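Local atomic coordinates of nicotinamide-nucleotide adenylyltransferase NadR family / Ribosylnicotinamide kinase (PDB entry 6GYE), a protein that probably phosphorylates nicotinamide riboside through its P-loop kinase domain and may also adenylylate nicotinamide mononucleotide on the way to NAD+. Residues Gly192-Thr195 against Leu196-Leu200; Tyr212-Glu215 against Tyr216-Phe220. One frame throughout, in Å; residues are numbered along the deposited sequence. Where two conformers were deposited one is given.

In the fold
Contacts 1 and 2 lie on two helices that follow each other in the chain, 193-203 and 212-220, with centres about 18 Å apart. They meet at one bound sulfate, probably from the crystallisation liquor. Contact 1 holds it with the backbone amides and side chains at the start of its helix, in what is consistent with a Walker A P-loop; contact 2 adds the guanidinium of R214. The two also touch directly, T194 OG1 lying 3.2 Å from R214 NH1. Bound nicotinamide riboside is about 12 Å from the side chain of V197 in contact 1 and about 11 Å from that of Y212 in contact 2.

Contact 1 of 2, residues Gly192-Thr195 against Leu196-Leu200; sequences GKTT and LVRRL. With SO4 (sulfate ion), chain F.
T194 and R198, one helical turn apart, run side by side, and the methyl CG2 of T194 rests over one face of the R198 guanidinium, nearest its rim, at 3.6 Å from NE. The threonine's chi1 of -63° sets CG2 anti to the backbone N and places OG1 beside that N, where the hydroxyl lies 2.9 Å from sulfate O3; D259 is a second partner of the same hydroxyl. R198 is extended from CG to NE, and its NH2 forms a salt bridge with E210. The pattern recurs one residue on: T195 CG2 sits over the centre of the guanidinium of R199, whose chain bends at chi2 and chi3, and is 3.9 Å from R199 CZ. Backbone bonds link each residue from G192 to T195 with the fourth one on, the straightest being V197 N to K193 O at 2.8 Å (174°). G192 occupies the N-cap position; at its phi of 91° a side chain would collide with the preceding carbonyl oxygen. K193 curls back through three bends, NZ making a weak hydrogen bond to sulfate O3 at 3.3 Å and a salt bridge with D259. K193 N donates to sulfate O4 at 2.9 Å and T194 N to O3 at 3.0 Å, joined by the amides of S190, T191 and G192. Amides and a lysine at a helix start suit an anion, consistent with a nucleotide-binding P-loop.

Contact 2 of 2, residues Tyr212-Glu215 against Tyr216-Phe220; sequences YARE and YEEAF. With SO4 (sulfate ion), chain F.
Y212 and Y216 meet one turn apart as an oblique pair, their ring planes inclined at 47° and their centroids 5.9 Å apart. The closest carbons are Y212 CE2 and Y216 CD2, at 3.6 Å, and the hydroxyl oxygen of Y212 comes up to the edge of the Y216 ring, near its plane. F220 CD2 lies over one face of the same ring, toward its rim. Both tyrosines leave the helix with CG opposite the backbone N (chi1 177° for Y212), which carries the two rings along the same flank. An alanine in place of Y212 would probably open a gap beside Y216 CD2, where CE2 and OH now pack. On another side of the helix R214 and E218 lie alongside each other, E218 OE2 touching R214 CG at 3.4 Å, though their charged atoms are too far apart to pair. R214, bent at chi3, sends NH2 to the sulfate in two weak hydrogen bonds, to O2 at 3.1 Å and O3 at 3.4 Å. Beyond this shell, Y216 OH is hydrogen-bonded to D231, and Q239 bonds the amide of Y212. Both partners belong to helix 229-247, against which Y212 and A213 pack at M235 and Y216 at R234, while R214 reaches the start of helix 193-203, which follows strand 181-187, and there its NH1 makes a weak hydrogen bond to T194 OG1.

Contact 1 of 2, residues Gly192-Thr195 against Leu196-Leu200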
loop_
_atom_site.group_PDB
_atom_site.type_symbol
_atom_site.label_atom_id
_atom_site.label_comp_id
_atom_site.label_asym_id
_atom_site.label_seq_id
_atom_site.Cartn_x
_atom_site.Cartn_y
_atom_site.Cartn_z
ATOM N N GLY A 192 -3.998 27.520 -9.175
ATOM C CA GLY A 192 -5.205 26.715 -9.209
ATOM C C GLY A 192 -5.040 25.255 -8.843
ATOM O O GLY A 192 -5.938 24.462 -9.158
ATOM N N LYS A 193 -3.927 24.870 -8.190
ATOM C CA LYS A 193 -3.748 23.481 -7.768
ATOM C C LYS A 193 -4.918 23.015 -6.928
ATOM O O LYS A 193 -5.478 21.942 -7.162
ATOM C CB LYS A 193 -2.457 23.294 -6.957
ATOM C CG LYS A 193 -1.176 23.441 -7.715
ATOM C CD LYS A 193 -0.044 24.163 -6.946
ATOM C CE LYS A 193 0.163 23.808 -5.481
ATOM N NZ LYS A 193 -0.943 24.051 -4.490
ATOM N N THR A 194 -5.297 23.813 -5.936
ATOM C CA THR A 194 -6.272 23.337 -4.965
ATOM C C THR A 194 -7.627 23.138 -5.625
ATOM O O THR A 194 -8.276 22.106 -5.421
ATOM C CB THR A 194 -6.354 24.309 -3.772
ATOM O OG1 THR A 194 -5.083 24.342 -3.109
ATOM C CG2 THR A 194 -7.401 23.863 -2.755
ATOM N N THR A 195 -8.048 24.090 -6.461
ATOM C CA THR A 195 -9.288 23.902 -7.199
ATOM C C THR A 195 -9.204 22.665 -8.096
ATOM O O THR A 195 -10.160 21.886 -8.174
ATOM C CB THR A 195 -9.601 25.165 -8.005
ATOM O OG1 THR A 195 -9.865 26.225 -7.094
ATOM C CG2 THR A 195 -10.837 24.991 -8.848
ATOM N N LEU A 196 -8.048 22.435 -8.740
ATOM C CA LEU A 196 -7.919 21.278 -9.625
ATOM C C LEU A 196 -8.011 19.963 -8.853
ATOM O O LEU A 196 -8.762 19.056 -9.238
ATOM C CB LEU A 196 -6.601 21.348 -10.400
ATOM C CG LEU A 196 -6.397 20.201 -11.399
ATOM C CD1 LEU A 196 -7.470 20.239 -12.463
ATOM C CD2 LEU A 196 -5.016 20.226 -12.026
ATOM N N VAL A 197 -7.241 19.851 -7.764
ATOM C CA VAL A 197 -7.211 18.649 -6.925
ATOM C C VAL A 197 -8.617 18.263 -6.477
ATOM O O VAL A 197 -9.036 17.106 -6.601
ATOM C CB VAL A 197 -6.300 18.882 -5.702
ATOM C CG1 VAL A 197 -6.494 17.777 -4.660
ATOM C CG2 VAL A 197 -4.840 18.980 -6.118
ATOM N N ARG A 198 -9.366 19.234 -5.945
ATOM C CA ARG A 198 -10.691 18.934 -5.413
ATOM C C ARG A 198 -11.655 18.525 -6.512
ATOM O O ARG A 198 -12.448 17.593 -6.325
ATOM C CB ARG A 198 -11.239 20.137 -4.651
ATOM C CG ARG A 198 -10.373 20.529 -3.470
ATOM C CD ARG A 198 -10.919 21.753 -2.755
ATOM N NE ARG A 198 -10.213 21.978 -1.499
ATOM C CZ ARG A 198 -10.369 23.049 -0.736
ATOM N NH1 ARG A 198 -11.205 24.010 -1.100
ATOM N NH2 ARG A 198 -9.681 23.156 0.386
ATOM N N ARG A 199 -11.597 19.193 -7.672
ATOM C CA ARG A 199 -12.482 18.812 -8.767
ATOM C C ARG A 199 -12.110 17.435 -9.311
ATOM O O ARG A 199 -12.995 16.602 -9.558
ATOM C CB ARG A 199 -12.462 19.873 -9.861
ATOM C CG ARG A 199 -12.931 21.202 -9.322
ATOM C CD ARG A 199 -14.024 21.834 -10.099
ATOM N NE ARG A 199 -13.572 22.833 -11.053
ATOM C CZ ARG A 199 -13.971 24.102 -11.043
ATOM N NH1 ARG A 199 -14.830 24.526 -10.118
ATOM N NH2 ARG A 199 -13.529 24.934 -11.973
ATOM N N LEU A 200 -10.812 17.155 -9.483
ATOM C CA LEU A 200 -10.429 15.824 -9.960
ATOM C C LEU A 200 -10.908 14.741 -8.996
ATOM O O LEU A 200 -11.568 13.785 -9.408
ATOM C CB LEU A 200 -8.916 15.731 -10.168
ATOM C CG LEU A 200 -8.298 16.559 -11.300
ATOM C CD1 LEU A 200 -6.783 16.497 -11.218
ATOM C CD2 LEU A 200 -8.782 16.095 -12.676
HETATM S S SO4 F . -3.107 27.226 -5.643
HETATM O O1 SO4 F . -4.246 28.043 -6.077
HETATM O O2 SO4 F . -2.274 27.945 -4.688
HETATM O O3 SO4 F . -3.545 26.020 -4.951
HETATM O O4 SO4 F . -2.338 26.913 -6.838
#

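Contact 2 of 2, residues Tyr212-Glu215 against Tyr216-Phe220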
loop_
_atom_site.group_PDB
_atom_site.type_symbol
_atom_site.label_atom_id
_atom_site.label_comp_id
_atom_site.label_asym_id
_atom_site.label_seq_id
_atom_site.Cartn_x
_atom_site.Cartn_y
_atom_site.Cartn_z
ATOM N N TYR A 212 -0.177 21.276 2.822
ATOM C CA TYR A 212 0.102 21.475 4.239
ATOM C C TYR A 212 0.691 22.862 4.490
ATOM O O TYR A 212 0.395 23.493 5.515
ATOM C CB TYR A 212 1.041 20.366 4.745
ATOM C CG TYR A 212 1.450 20.520 6.202
ATOM C CD1 TYR A 212 0.591 20.137 7.223
ATOM C CD2 TYR A 212 2.677 21.093 6.559
ATOM C CE1 TYR A 212 0.937 20.290 8.560
ATOM C CE2 TYR A 212 3.038 21.248 7.907
ATOM C CZ TYR A 212 2.155 20.847 8.902
ATOM O OH TYR A 212 2.466 20.992 10.242
ATOM N N ALA A 213 1.509 23.359 3.555
ATOM C CA ALA A 213 2.157 24.656 3.732
ATOM C C ALA A 213 1.148 25.759 4.015
ATOM O O ALA A 213 1.392 26.636 4.851
ATOM C CB ALA A 213 3.006 25.004 2.502
ATOM N N ARG A 214 0.006 25.731 3.335
ATOM C CA ARG A 214 -1.028 26.717 3.606
ATOM C C ARG A 214 -1.563 26.580 5.026
ATOM O O ARG A 214 -1.734 27.578 5.727
ATOM C CB ARG A 214 -2.153 26.596 2.586
ATOM C CG ARG A 214 -3.346 27.500 2.846
ATOM C CD ARG A 214 -4.231 27.468 1.636
ATOM N NE ARG A 214 -3.398 27.464 0.430
ATOM C CZ ARG A 214 -3.818 27.130 -0.787
ATOM N NH1 ARG A 214 -5.076 26.749 -0.981
ATOM N NH2 ARG A 214 -2.970 27.172 -1.806
ATOM N N GLU A 215 -1.860 25.354 5.463
ATOM C CA GLU A 215 -2.319 25.179 6.840
ATOM C C GLU A 215 -1.270 25.690 7.818
ATOM O O GLU A 215 -1.579 26.436 8.755
ATOM C CB GLU A 215 -2.636 23.706 7.134
ATOM C CG GLU A 215 -3.208 23.502 8.546
ATOM C CD GLU A 215 -2.861 22.161 9.186
ATOM O OE1 GLU A 215 -3.154 21.107 8.583
ATOM O OE2 GLU A 215 -2.302 22.170 10.307
ATOM N N TYR A 216 -0.015 25.306 7.588
ATOM C CA TYR A 216 1.064 25.656 8.499
ATOM C C TYR A 216 1.210 27.171 8.639
ATOM O O TYR A 216 1.391 27.687 9.754
ATOM C CB TYR A 216 2.349 25.005 7.981
ATOM C CG TYR A 216 3.564 25.179 8.846
ATOM C CD1 TYR A 216 4.391 26.291 8.696
ATOM C CD2 TYR A 216 3.900 24.225 9.803
ATOM C CE1 TYR A 216 5.510 26.462 9.480
ATOM C CE2 TYR A 216 5.021 24.383 10.604
ATOM C CZ TYR A 216 5.823 25.503 10.432
ATOM O OH TYR A 216 6.935 25.670 11.208
ATOM N N GLU A 217 1.149 27.899 7.523
ATOM C CA GLU A 217 1.298 29.344 7.595
ATOM C C GLU A 217 0.101 30.020 8.246
ATOM O O GLU A 217 0.262 31.086 8.851
ATOM C CB GLU A 217 1.551 29.921 6.212
ATOM C CG GLU A 217 2.899 29.515 5.677
ATOM C CD GLU A 217 3.222 30.189 4.369
ATOM O OE1 GLU A 217 2.284 30.571 3.659
ATOM O OE2 GLU A 217 4.412 30.316 4.046
ATOM N N GLU A 218 -1.100 29.443 8.129
ATOM C CA GLU A 218 -2.252 30.011 8.833
ATOM C C GLU A 218 -2.190 29.720 10.331
ATOM O O GLU A 218 -2.396 30.617 11.154
ATOM C CB GLU A 218 -3.552 29.465 8.248
ATOM C CG GLU A 218 -3.907 30.011 6.885
ATOM C CD GLU A 218 -5.090 29.285 6.249
ATOM O OE1 GLU A 218 -5.881 28.649 6.987
ATOM O OE2 GLU A 218 -5.228 29.354 5.007
ATOM N N ALA A 219 -1.893 28.466 10.694
ATOM C CA ALA A 219 -1.851 28.071 12.098
ATOM C C ALA A 219 -0.745 28.808 12.839
ATOM O O ALA A 219 -0.946 29.271 13.967
ATOM C CB ALA A 219 -1.655 26.552 12.213
ATOM N N PHE A 220 0.428 28.945 12.226
ATOM C CA PHE A 220 1.519 29.627 12.907
ATOM C C PHE A 220 1.661 31.085 12.495
ATOM O O PHE A 220 2.452 31.805 13.120
ATOM C CB PHE A 220 2.825 28.855 12.702
ATOM C CG PHE A 220 2.793 27.494 13.330
ATOM C CD1 PHE A 220 2.836 27.366 14.718
ATOM C CD2 PHE A 220 2.663 26.341 12.544
ATOM C CE1 PHE A 220 2.764 26.121 15.322
ATOM C CE2 PHE A 220 2.599 25.088 13.132
ATOM C CZ PHE A 220 2.652 24.975 14.531
HETATM S S SO4 F . -3.107 27.226 -5.643
HETATM O O1 SO4 F . -4.246 28.043 -6.077
HETATM O O2 SO4 F . -2.274 27.945 -4.688
HETATM O O3 SO4 F . -3.545 26.020 -4.951
HETATM O O4 SO4 F . -2.338 26.913 -6.838
#